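Local coordinates for protein beta-N-acetylglucosaminidase (Thermotoga maritima, PDB 3WO8) that probably hydrolyses terminal non-reducing N-acetyl-D-hexosamine residues from N-acetyl-beta-D-hexosaminides, as a family 3 glycoside hydrolase that forms a dimer, at residues C22-F27 and T41-Y46; A257-A262 and I284-Y289; V358-P363 and F412-D417; F438-P443 and R458-I463. All coordinates share one frame; numbering follows the deposited sequence.

Contact 1: C22-F27 and T41-Y46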
# COMPACT_ATOMS: atom_id res chain seq x y z
N CYS B 22 -0.85 17.72 -16.52
CA CYS B 22 -1.97 18.26 -15.74
C CYS B 22 -2.18 17.45 -14.49
O CYS B 22 -2.12 16.23 -14.53
CB CYS B 22 -3.25 18.27 -16.58
SG CYS B 22 -3.17 19.35 -18.03
N GLY B 23 -2.41 18.15 -13.39
CA GLY B 23 -2.68 17.55 -12.08
C GLY B 23 -4.16 17.33 -11.91
O GLY B 23 -4.96 18.21 -12.22
N PHE B 24 -4.53 16.15 -11.40
CA PHE B 24 -5.91 15.80 -11.08
C PHE B 24 -6.09 15.34 -9.65
O PHE B 24 -5.44 14.39 -9.19
CB PHE B 24 -6.44 14.71 -12.01
CG PHE B 24 -6.26 15.01 -13.45
CD1 PHE B 24 -5.01 14.99 -14.02
CD2 PHE B 24 -7.36 15.32 -14.25
CE1 PHE B 24 -4.85 15.28 -15.35
CE2 PHE B 24 -7.20 15.62 -15.59
CZ PHE B 24 -5.94 15.60 -16.14
N ASN B 25 -6.98 16.02 -8.95
CA ASN B 25 -7.31 15.70 -7.59
C ASN B 25 -8.65 15.01 -7.52
O ASN B 25 -9.13 14.74 -6.43
CB ASN B 25 -7.33 16.96 -6.72
CG ASN B 25 -7.20 16.63 -5.24
OD1 ASN B 25 -8.00 17.04 -4.38
ND2 ASN B 25 -6.18 15.87 -4.93
N ASP B 26 -9.24 14.73 -8.68
CA ASP B 26 -10.51 14.00 -8.72
C ASP B 26 -10.66 13.29 -10.07
O ASP B 26 -9.84 13.46 -10.99
CB ASP B 26 -11.73 14.92 -8.38
CG ASP B 26 -13.02 14.11 -7.93
OD1 ASP B 26 -12.94 13.08 -7.22
OD2 ASP B 26 -14.14 14.49 -8.30
N PHE B 27 -11.68 12.45 -10.16
CA PHE B 27 -12.00 11.77 -11.39
C PHE B 27 -13.54 11.72 -11.61
O PHE B 27 -14.32 11.22 -10.77
CB PHE B 27 -11.34 10.39 -11.43
CG PHE B 27 -11.59 9.64 -12.71
CD1 PHE B 27 -10.91 9.97 -13.86
CD2 PHE B 27 -12.49 8.62 -12.77
CE1 PHE B 27 -11.15 9.29 -15.05
CE2 PHE B 27 -12.72 7.94 -13.94
CZ PHE B 27 -12.06 8.28 -15.09
N THR B 41 -0.61 14.78 -22.31
CA THR B 41 0.20 13.57 -22.27
C THR B 41 0.42 13.21 -20.79
O THR B 41 0.25 12.05 -20.40
CB THR B 41 1.52 13.73 -23.10
OG1 THR B 41 1.33 13.13 -24.39
CG2 THR B 41 2.73 13.05 -22.46
N GLY B 42 0.76 14.22 -20.00
CA GLY B 42 1.11 14.06 -18.59
C GLY B 42 -0.09 14.11 -17.64
O GLY B 42 -0.79 15.11 -17.58
N ILE B 43 -0.31 13.02 -16.91
CA ILE B 43 -1.40 12.93 -15.95
C ILE B 43 -0.70 12.85 -14.63
O ILE B 43 -0.06 11.86 -14.38
CB ILE B 43 -2.23 11.62 -16.11
CG1 ILE B 43 -2.83 11.49 -17.50
CG2 ILE B 43 -3.33 11.54 -15.05
CD1 ILE B 43 -3.80 12.59 -17.87
N LEU B 44 -0.77 13.90 -13.82
CA LEU B 44 -0.22 13.88 -12.45
C LEU B 44 -1.36 13.60 -11.48
O LEU B 44 -2.30 14.37 -11.44
CB LEU B 44 0.43 15.21 -12.11
CG LEU B 44 0.68 15.47 -10.65
CD1 LEU B 44 1.54 14.35 -10.08
CD2 LEU B 44 1.36 16.80 -10.39
N ILE B 45 -1.30 12.53 -10.69
CA ILE B 45 -2.44 12.14 -9.83
C ILE B 45 -2.21 12.49 -8.38
O ILE B 45 -1.18 12.13 -7.81
CB ILE B 45 -2.66 10.65 -9.90
CG1 ILE B 45 -2.63 10.23 -11.36
CG2 ILE B 45 -3.97 10.28 -9.26
CD1 ILE B 45 -3.25 8.87 -11.65
N TYR B 46 -3.18 13.18 -7.78
CA TYR B 46 -3.05 13.66 -6.42
C TYR B 46 -3.87 12.85 -5.40
O TYR B 46 -4.77 12.03 -5.78
CB TYR B 46 -3.56 15.06 -6.35
CG TYR B 46 -2.82 16.14 -7.11
CD1 TYR B 46 -1.47 16.40 -6.89
CD2 TYR B 46 -3.51 16.98 -7.95
CE1 TYR B 46 -0.82 17.42 -7.55
CE2 TYR B 46 -2.89 18.01 -8.59
CZ TYR B 46 -1.55 18.22 -8.39
OH TYR B 46 -0.95 19.24 -9.05
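The ring of Tyr46 overlaps the backbone of Gly23, its CE2 atom 3.5 Å from Gly23 CA. With CG anti to the carbonyl carbon (chi1 -65°), the ring reaches back along the neighbouring strand, and its hydroxyl is hydrogen-bonded to Gly287 O. Glycine suits the place because a CB on Gly23 would run into that hydroxyl. Asn25 crosses Tyr46 at about a right angle, ND2 lying 3.1 Å from Tyr46 CB. On the other face of the sheet, Phe24 CE1 meets Ile43 CD1 at 3.8 Å, an aromatic ring against a beta-branched chain, both well suited to a buried strand. The two strands run parallel, and four backbone bonds join them in the usual alternation: Cys22 N to Gly42 O (2.8 Å), Leu44 N to Cys22 O, Phe24 N to Leu44 O (2.9 Å) and Tyr46 N to Phe24 O. Leu44 O also receives a CA-H...O contact from Gly23. Strand 20-24, helix 29-37 and strand 42-45 form a beta-alpha-beta unit of the TIM barrel. Phe24 and Ile43 both pack on Ile35 of that helix and on Phe59 of helix 53-66, while Gly23 bonds on to Leu286 of the next strand, 283-286.

Contact 2: A257-A262 and I284-Y289; sequences AMEMSA and ILLGDY
Glu259 reaches across to Gly287 and Asp288, in the turn after strand 283-286. From its CB, chi1 of -48° lays CG beside the backbone N, and a bend at chi2 (94°) swings the carboxylate to Gly287, CD 3.5 Å and OE1 3.0 Å from Gly287 N. OE2 accepts a hydrogen bond of 2.9 Å from Asp288 N, which meets it from above the carboxylate plane, and it touches Leu286 CB and Asp288 CB. Asn291 ND2 gives OE2 a second bond, so two donors grip this one oxygen. Replacing Glu259 with an alanine would probably leave Asp288 N and Asn291 without their acceptor and the turn at Gly287 less firmly held. Gly287 suits its position, since a CB there would crowd Glu259 OE1 and Ala257 CB. Next to the acid in sequence, Met258 N donates to Leu285 O at 2.9 Å, and Met258 CG lies 3.6 Å from Ile284 CG2, the thioether chain crossing the branched one at about a right angle. Asp288 turns its carboxylate to Arg290 in a salt bridge. Loops following neighbouring parallel strands, here 253-257 and 283-286, meet like this at the C-terminal rim of a TIM barrel, where such enzymes keep their active sites.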
# COMPACT_ATOMS: atom_id res chain seq x y z
N ALA B 257 4.92 23.73 -11.54
CA ALA B 257 3.52 24.06 -11.86
C ALA B 257 3.35 25.55 -12.12
O ALA B 257 3.75 26.37 -11.30
CB ALA B 257 2.61 23.62 -10.73
N MET B 258 2.73 25.91 -13.24
CA MET B 258 2.75 27.31 -13.66
C MET B 258 1.80 28.19 -12.85
O MET B 258 2.05 29.36 -12.71
CB MET B 258 2.50 27.48 -15.16
CG MET B 258 3.44 26.68 -16.06
SD MET B 258 5.13 27.27 -16.40
CE MET B 258 5.63 27.53 -14.73
N GLU B 259 0.77 27.62 -12.23
CA GLU B 259 -0.03 28.41 -11.29
C GLU B 259 0.71 28.88 -10.02
O GLU B 259 0.24 29.80 -9.36
CB GLU B 259 -1.27 27.65 -10.86
CG GLU B 259 -2.03 27.05 -12.02
CD GLU B 259 -1.62 25.62 -12.30
OE1 GLU B 259 -0.46 25.25 -11.90
OE2 GLU B 259 -2.46 24.89 -12.90
N MET B 260 1.85 28.29 -9.67
CA MET B 260 2.54 28.74 -8.48
C MET B 260 2.80 30.23 -8.61
O MET B 260 3.18 30.69 -9.69
CB MET B 260 3.86 27.98 -8.28
CG MET B 260 3.70 26.65 -7.57
SD MET B 260 5.12 25.59 -7.79
CE MET B 260 6.16 26.04 -6.41
N SER B 261 2.59 30.96 -7.52
CA SER B 261 2.63 32.44 -7.56
C SER B 261 3.94 33.06 -8.12
O SER B 261 3.90 33.99 -8.96
CB SER B 261 2.33 32.99 -6.17
OG SER B 261 3.52 33.11 -5.44
N ALA B 262 5.08 32.53 -7.71
CA ALA B 262 6.37 32.95 -8.28
C ALA B 262 6.34 33.19 -9.80
O ALA B 262 7.08 34.02 -10.32
CB ALA B 262 7.44 31.95 -7.92
N ILE B 284 4.64 21.75 -20.18
CA ILE B 284 4.09 22.75 -19.26
C ILE B 284 3.24 21.99 -18.25
O ILE B 284 2.33 21.23 -18.62
CB ILE B 284 3.18 23.76 -19.99
CG1 ILE B 284 3.98 24.59 -21.01
CG2 ILE B 284 2.55 24.71 -19.00
CD1 ILE B 284 3.10 25.06 -22.15
N LEU B 285 3.54 22.21 -16.99
CA LEU B 285 2.84 21.56 -15.92
C LEU B 285 1.80 22.52 -15.37
O LEU B 285 2.11 23.60 -14.82
CB LEU B 285 3.81 21.16 -14.80
CG LEU B 285 3.15 20.57 -13.57
CD1 LEU B 285 2.26 19.39 -13.94
CD2 LEU B 285 4.18 20.22 -12.49
N LEU B 286 0.55 22.10 -15.52
CA LEU B 286 -0.57 22.70 -14.86
C LEU B 286 -0.97 21.85 -13.61
O LEU B 286 -1.65 20.81 -13.71
CB LEU B 286 -1.71 22.87 -15.87
CG LEU B 286 -1.39 23.60 -17.18
CD1 LEU B 286 -2.64 23.79 -18.05
CD2 LEU B 286 -0.70 24.95 -16.94
N GLY B 287 -0.52 22.31 -12.45
CA GLY B 287 -1.01 21.79 -11.18
C GLY B 287 -2.50 21.47 -11.18
O GLY B 287 -2.92 20.48 -10.57
N ASP B 288 -3.29 22.32 -11.86
CA ASP B 288 -4.75 22.23 -11.89
C ASP B 288 -5.23 22.08 -13.31
O ASP B 288 -5.38 23.05 -14.03
CB ASP B 288 -5.33 23.52 -11.31
CG ASP B 288 -6.86 23.49 -11.14
OD1 ASP B 288 -7.56 22.59 -11.69
OD2 ASP B 288 -7.35 24.42 -10.42
N TYR B 289 -5.55 20.85 -13.69
CA TYR B 289 -5.98 20.55 -15.03
C TYR B 289 -7.03 21.47 -15.59
O TYR B 289 -7.27 21.47 -16.80
CB TYR B 289 -6.57 19.15 -15.08
CG TYR B 289 -7.99 19.06 -14.55
CD1 TYR B 289 -8.25 19.12 -13.17
CD2 TYR B 289 -9.07 18.90 -15.42
CE1 TYR B 289 -9.54 19.00 -12.68
CE2 TYR B 289 -10.37 18.79 -14.95
CZ TYR B 289 -10.61 18.84 -13.58
OH TYR B 289 -11.90 18.74 -13.10

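Contact 3: V358-P363 and F412-D417; sequences VTLLVP and FDFVAD
Backbone hydrogen bonds tie Leu361 to Phe412 and Phe414, alternating as in any parallel pair of strands. Phe412 N donates to Thr359 O at 2.9 Å, Leu361 N to Phe412 O at 2.8 Å, and Phe414 N to Leu361 O at 3.0 Å; the middle bond is almost straight, 175° at the hydrogen. A CA-H...O contact from Leu360 to Phe412 O supplements them. The strand axes stand 4.8 Å apart and lie only 12° from parallel.

Among the aromatic contacts, Val358 CG1 sits over the centre of the Phe412 ring, 4.0 Å from its centroid, a CH-pi contact in which the methyl meets a face. The Phe414 ring behaves differently: its edge is turned to Leu361 O, 3.3 Å from Phe414 CD1, while the ring itself stacks on Phe438 of the next strand.

Aliphatic packing fills in between. Leu360 lies beside Phe412, pointing the same way, with CD2 3.9 Å from Phe412 CB; chi1 of -50° sets its CG beside the backbone N, and the extended second torsion carries the end of the side chain toward Phe412. Val362 CG2 runs alongside Phe414 in similar fashion. Pro363, which has no N-H to offer, instead sets its ring carbons CG and CD against Phe414 O, which has a hydrogen bond from Tyr397 OH. Large apolar groups suit these buried places: Phe414 and Leu360 also face helix 374-385. Asp413, on the other face with Leu361, lies near helix 421-429. Helices on both faces of a largely parallel sheet make this the core of an alpha/beta sandwich in the C-terminal domain.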
# COMPACT_ATOMS: atom_id res chain seq x y z
N VAL B 358 -31.58 9.67 -4.01
CA VAL B 358 -31.72 8.27 -3.69
C VAL B 358 -31.77 8.15 -2.21
O VAL B 358 -31.10 8.87 -1.52
CB VAL B 358 -30.54 7.43 -4.12
CG1 VAL B 358 -30.81 6.89 -5.48
CG2 VAL B 358 -29.26 8.24 -4.09
N THR B 359 -32.51 7.19 -1.72
CA THR B 359 -32.31 6.82 -0.36
C THR B 359 -31.60 5.46 -0.35
O THR B 359 -31.90 4.59 -1.14
CB THR B 359 -33.60 6.94 0.51
OG1 THR B 359 -34.11 5.67 0.88
CG2 THR B 359 -34.67 7.76 -0.18
N LEU B 360 -30.61 5.32 0.52
CA LEU B 360 -29.74 4.16 0.55
C LEU B 360 -30.03 3.35 1.78
O LEU B 360 -30.01 3.89 2.89
CB LEU B 360 -28.30 4.61 0.62
CG LEU B 360 -27.87 5.64 -0.41
CD1 LEU B 360 -26.38 5.96 -0.26
CD2 LEU B 360 -28.12 5.09 -1.77
N LEU B 361 -30.32 2.07 1.60
CA LEU B 361 -30.44 1.21 2.75
C LEU B 361 -29.16 0.44 2.81
O LEU B 361 -28.84 -0.27 1.88
CB LEU B 361 -31.61 0.28 2.61
CG LEU B 361 -32.88 1.10 2.70
CD1 LEU B 361 -33.98 0.46 1.90
CD2 LEU B 361 -33.26 1.28 4.14
N VAL B 362 -28.39 0.65 3.87
CA VAL B 362 -27.05 0.14 3.92
C VAL B 362 -26.93 -0.65 5.20
O VAL B 362 -27.18 -0.12 6.26
CB VAL B 362 -26.04 1.28 3.93
CG1 VAL B 362 -24.64 0.76 4.25
CG2 VAL B 362 -26.07 2.01 2.61
N PRO B 363 -26.51 -1.91 5.11
CA PRO B 363 -26.38 -2.70 6.33
C PRO B 363 -25.33 -2.19 7.29
O PRO B 363 -24.31 -1.66 6.88
CB PRO B 363 -25.98 -4.09 5.82
CG PRO B 363 -25.96 -4.03 4.35
CD PRO B 363 -25.98 -2.60 3.93
N PHE B 412 -32.07 2.23 -2.89
CA PHE B 412 -31.02 1.28 -3.22
C PHE B 412 -30.89 0.46 -2.00
O PHE B 412 -30.56 1.00 -0.94
CB PHE B 412 -29.71 1.97 -3.51
CG PHE B 412 -29.64 2.61 -4.87
CD1 PHE B 412 -30.68 2.48 -5.80
CD2 PHE B 412 -28.50 3.26 -5.25
CE1 PHE B 412 -30.56 3.05 -7.06
CE2 PHE B 412 -28.37 3.84 -6.51
CZ PHE B 412 -29.39 3.74 -7.42
N ASP B 413 -31.18 -0.83 -2.11
CA ASP B 413 -31.19 -1.70 -0.93
C ASP B 413 -30.05 -2.65 -1.02
O ASP B 413 -30.10 -3.61 -1.77
CB ASP B 413 -32.47 -2.51 -0.83
CG ASP B 413 -32.46 -3.45 0.34
OD1 ASP B 413 -31.46 -3.42 1.09
OD2 ASP B 413 -33.45 -4.20 0.54
N PHE B 414 -29.02 -2.39 -0.25
CA PHE B 414 -27.80 -3.15 -0.36
C PHE B 414 -27.93 -4.29 0.62
O PHE B 414 -28.10 -4.06 1.81
CB PHE B 414 -26.62 -2.29 -0.02
CG PHE B 414 -26.38 -1.16 -0.97
CD1 PHE B 414 -26.97 0.05 -0.77
CD2 PHE B 414 -25.46 -1.28 -2.00
CE1 PHE B 414 -26.72 1.10 -1.64
CE2 PHE B 414 -25.20 -0.25 -2.88
CZ PHE B 414 -25.83 0.95 -2.69
N VAL B 415 -27.85 -5.51 0.09
CA VAL B 415 -28.12 -6.73 0.81
C VAL B 415 -26.86 -7.54 0.99
O VAL B 415 -26.21 -7.92 0.03
CB VAL B 415 -29.09 -7.61 0.01
CG1 VAL B 415 -29.40 -8.86 0.79
CG2 VAL B 415 -30.37 -6.85 -0.29
N ALA B 416 -26.50 -7.77 2.24
CA ALA B 416 -25.39 -8.64 2.58
C ALA B 416 -25.88 -10.07 2.51
O ALA B 416 -25.34 -10.90 1.79
CB ALA B 416 -24.88 -8.32 3.98
N ASP B 417 -26.92 -10.34 3.27
CA ASP B 417 -27.56 -11.62 3.25
C ASP B 417 -28.97 -11.51 3.83
O ASP B 417 -29.41 -10.45 4.27
CB ASP B 417 -26.71 -12.66 4.00
CG ASP B 417 -26.66 -12.44 5.49
OD1 ASP B 417 -26.14 -11.40 5.92
OD2 ASP B 417 -27.10 -13.33 6.24

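Contact 4: F438-P443 and R458-I463; sequences FVLRNP and RSTKPI
Where strand 435-439 ends, the loop that follows it meets the segment leading into helix 462-471, in the part of the C-terminal domain that touches the second subunit. Leu440 brings its carbonyl oxygen to 3.0 Å from Ser459 N, and its side-chain carbons CG and CD1 are both 3.9 Å from Ser459 O. A leucine suits this buried spot because it also packs on Ile465 of helix 462-471. Further along, the side chains of Arg441 and Thr460 cross obliquely, Arg441 CG 4.0 Å from Thr460 CG2. In Thr460, chi1 of 57° sets OG1 between the backbone N and the carbonyl carbon, which puts the methyl CG2 opposite the carbonyl carbon and against that aliphatic stem, while OG1 is hydrogen-bonded to Asp377; threonine thus serves an apolar and a polar neighbour at once. Pro443 meets Arg458 at about a right angle, its CG 3.8 Å from Arg458 NE and its CB 3.9 Å from Arg458 NH2. The extended stem of Arg458 carries the guanidinium to this rigid ring, and its NH1 bonds to Ala343 O. Replacing Arg458 by a serine would probably leave Ala343 O without this donor and open a gap beside Pro443.

Across the contact, carbon atoms are mostly set against polar backbone and guanidinium atoms. The polar ends find partners elsewhere: in the same chain for Arg458 and Thr460, in the second subunit for Arg441, whose NE forms a salt bridge with its Asp139, and for Ser459, whose OG bonds to its Pro90 O. The loops thus present Arg441 and Ser459 to the second subunit.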
# COMPACT_ATOMS: atom_id res chain seq x y z
N PHE B 438 -29.19 -4.47 -4.28
CA PHE B 438 -27.81 -4.82 -4.63
C PHE B 438 -27.48 -6.10 -3.87
O PHE B 438 -27.36 -6.09 -2.64
CB PHE B 438 -26.84 -3.72 -4.25
CG PHE B 438 -26.82 -2.56 -5.19
CD1 PHE B 438 -27.85 -1.70 -5.24
CD2 PHE B 438 -25.72 -2.31 -5.98
CE1 PHE B 438 -27.84 -0.60 -6.09
CE2 PHE B 438 -25.68 -1.21 -6.83
CZ PHE B 438 -26.74 -0.35 -6.88
N VAL B 439 -27.39 -7.20 -4.62
CA VAL B 439 -26.96 -8.48 -4.04
C VAL B 439 -25.44 -8.44 -4.05
O VAL B 439 -24.75 -8.56 -5.09
CB VAL B 439 -27.55 -9.69 -4.79
CG1 VAL B 439 -26.96 -11.00 -4.27
CG2 VAL B 439 -29.07 -9.72 -4.63
N LEU B 440 -24.92 -8.21 -2.85
CA LEU B 440 -23.52 -7.86 -2.66
C LEU B 440 -22.61 -9.06 -2.51
O LEU B 440 -21.44 -9.00 -2.91
CB LEU B 440 -23.38 -6.94 -1.45
CG LEU B 440 -23.10 -5.45 -1.72
CD1 LEU B 440 -23.43 -4.93 -3.12
CD2 LEU B 440 -23.80 -4.61 -0.67
N ARG B 441 -23.17 -10.16 -2.01
CA ARG B 441 -22.39 -11.33 -1.63
C ARG B 441 -22.79 -12.60 -2.38
O ARG B 441 -22.24 -12.94 -3.43
CB ARG B 441 -22.43 -11.50 -0.11
CG ARG B 441 -21.72 -10.36 0.61
CD ARG B 441 -21.78 -10.53 2.10
NE ARG B 441 -20.94 -11.64 2.55
CZ ARG B 441 -20.22 -11.64 3.67
NH1 ARG B 441 -20.21 -10.56 4.46
NH2 ARG B 441 -19.48 -12.72 3.99
N ASN B 442 -23.74 -13.31 -1.85
CA ASN B 442 -24.10 -14.60 -2.40
C ASN B 442 -25.12 -14.45 -3.50
O ASN B 442 -26.25 -14.08 -3.23
CB ASN B 442 -24.68 -15.45 -1.30
CG ASN B 442 -24.74 -16.93 -1.67
OD1 ASN B 442 -24.71 -17.32 -2.84
ND2 ASN B 442 -24.83 -17.75 -0.64
N PRO B 443 -24.76 -14.78 -4.73
CA PRO B 443 -25.72 -14.57 -5.82
C PRO B 443 -26.94 -15.51 -5.82
O PRO B 443 -27.89 -15.31 -6.58
CB PRO B 443 -24.85 -14.74 -7.10
CG PRO B 443 -23.46 -15.05 -6.63
CD PRO B 443 -23.55 -15.47 -5.20
N ARG B 458 -20.17 -9.17 -7.29
CA ARG B 458 -19.79 -10.34 -6.45
C ARG B 458 -18.77 -9.95 -5.40
O ARG B 458 -17.79 -10.63 -5.19
CB ARG B 458 -19.36 -11.51 -7.33
CG ARG B 458 -20.54 -12.30 -7.86
CD ARG B 458 -20.22 -12.96 -9.19
NE ARG B 458 -21.32 -13.84 -9.55
CZ ARG B 458 -22.23 -13.62 -10.49
NH1 ARG B 458 -22.19 -12.53 -11.27
NH2 ARG B 458 -23.20 -14.50 -10.66
N SER B 459 -19.07 -8.84 -4.75
CA SER B 459 -18.13 -8.05 -4.01
C SER B 459 -18.91 -7.00 -3.21
O SER B 459 -19.92 -6.48 -3.67
CB SER B 459 -17.15 -7.31 -4.92
OG SER B 459 -15.83 -7.47 -4.49
N THR B 460 -18.42 -6.75 -2.00
CA THR B 460 -18.76 -5.58 -1.24
C THR B 460 -17.80 -4.43 -1.53
O THR B 460 -18.02 -3.33 -1.06
CB THR B 460 -18.64 -5.88 0.24
OG1 THR B 460 -17.31 -6.32 0.51
CG2 THR B 460 -19.65 -6.97 0.64
N LYS B 461 -16.77 -4.68 -2.34
CA LYS B 461 -15.75 -3.68 -2.57
C LYS B 461 -16.26 -2.40 -3.26
O LYS B 461 -17.15 -2.42 -4.11
CB LYS B 461 -14.51 -4.24 -3.31
CG LYS B 461 -13.83 -5.48 -2.71
CD LYS B 461 -13.55 -5.47 -1.21
CE LYS B 461 -12.10 -5.15 -0.90
NZ LYS B 461 -12.00 -5.15 0.58
N PRO B 462 -15.72 -1.27 -2.84
CA PRO B 462 -16.15 -0.07 -3.45
C PRO B 462 -16.18 -0.13 -4.95
O PRO B 462 -17.18 0.25 -5.56
CB PRO B 462 -15.12 0.93 -2.95
CG PRO B 462 -14.99 0.51 -1.52
CD PRO B 462 -15.00 -1.01 -1.58
N ILE B 463 -15.11 -0.63 -5.56
CA ILE B 463 -14.96 -0.58 -7.02
C ILE B 463 -16.15 -1.26 -7.72
O ILE B 463 -16.66 -0.79 -8.73
CB ILE B 463 -13.62 -1.15 -7.49
CG1 ILE B 463 -13.39 -0.90 -8.99
CG2 ILE B 463 -13.57 -2.63 -7.23
CD1 ILE B 463 -13.81 0.47 -9.49

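In the fold
Following the chain from the N terminus, contact 1 closes a short loop through helix 29-37, and contact 2, much later in the sequence, closes another between the last two strands of the barrel. Although they follow in series, they touch, since strands 20-24 and 283-286 are neighbours: the end of the barrel meets its beginning. Contact 3 then spans a longer loop in the C-terminal domain, and contact 4 a short one after it; none nests or crosses. Contacts 3 and 4 meet through adjoining strands 411-415 and 435-439. The two pairs do not touch, but contacts 1 and 4 come within about 9 Å at their nearest atoms, and both touch the second subunit.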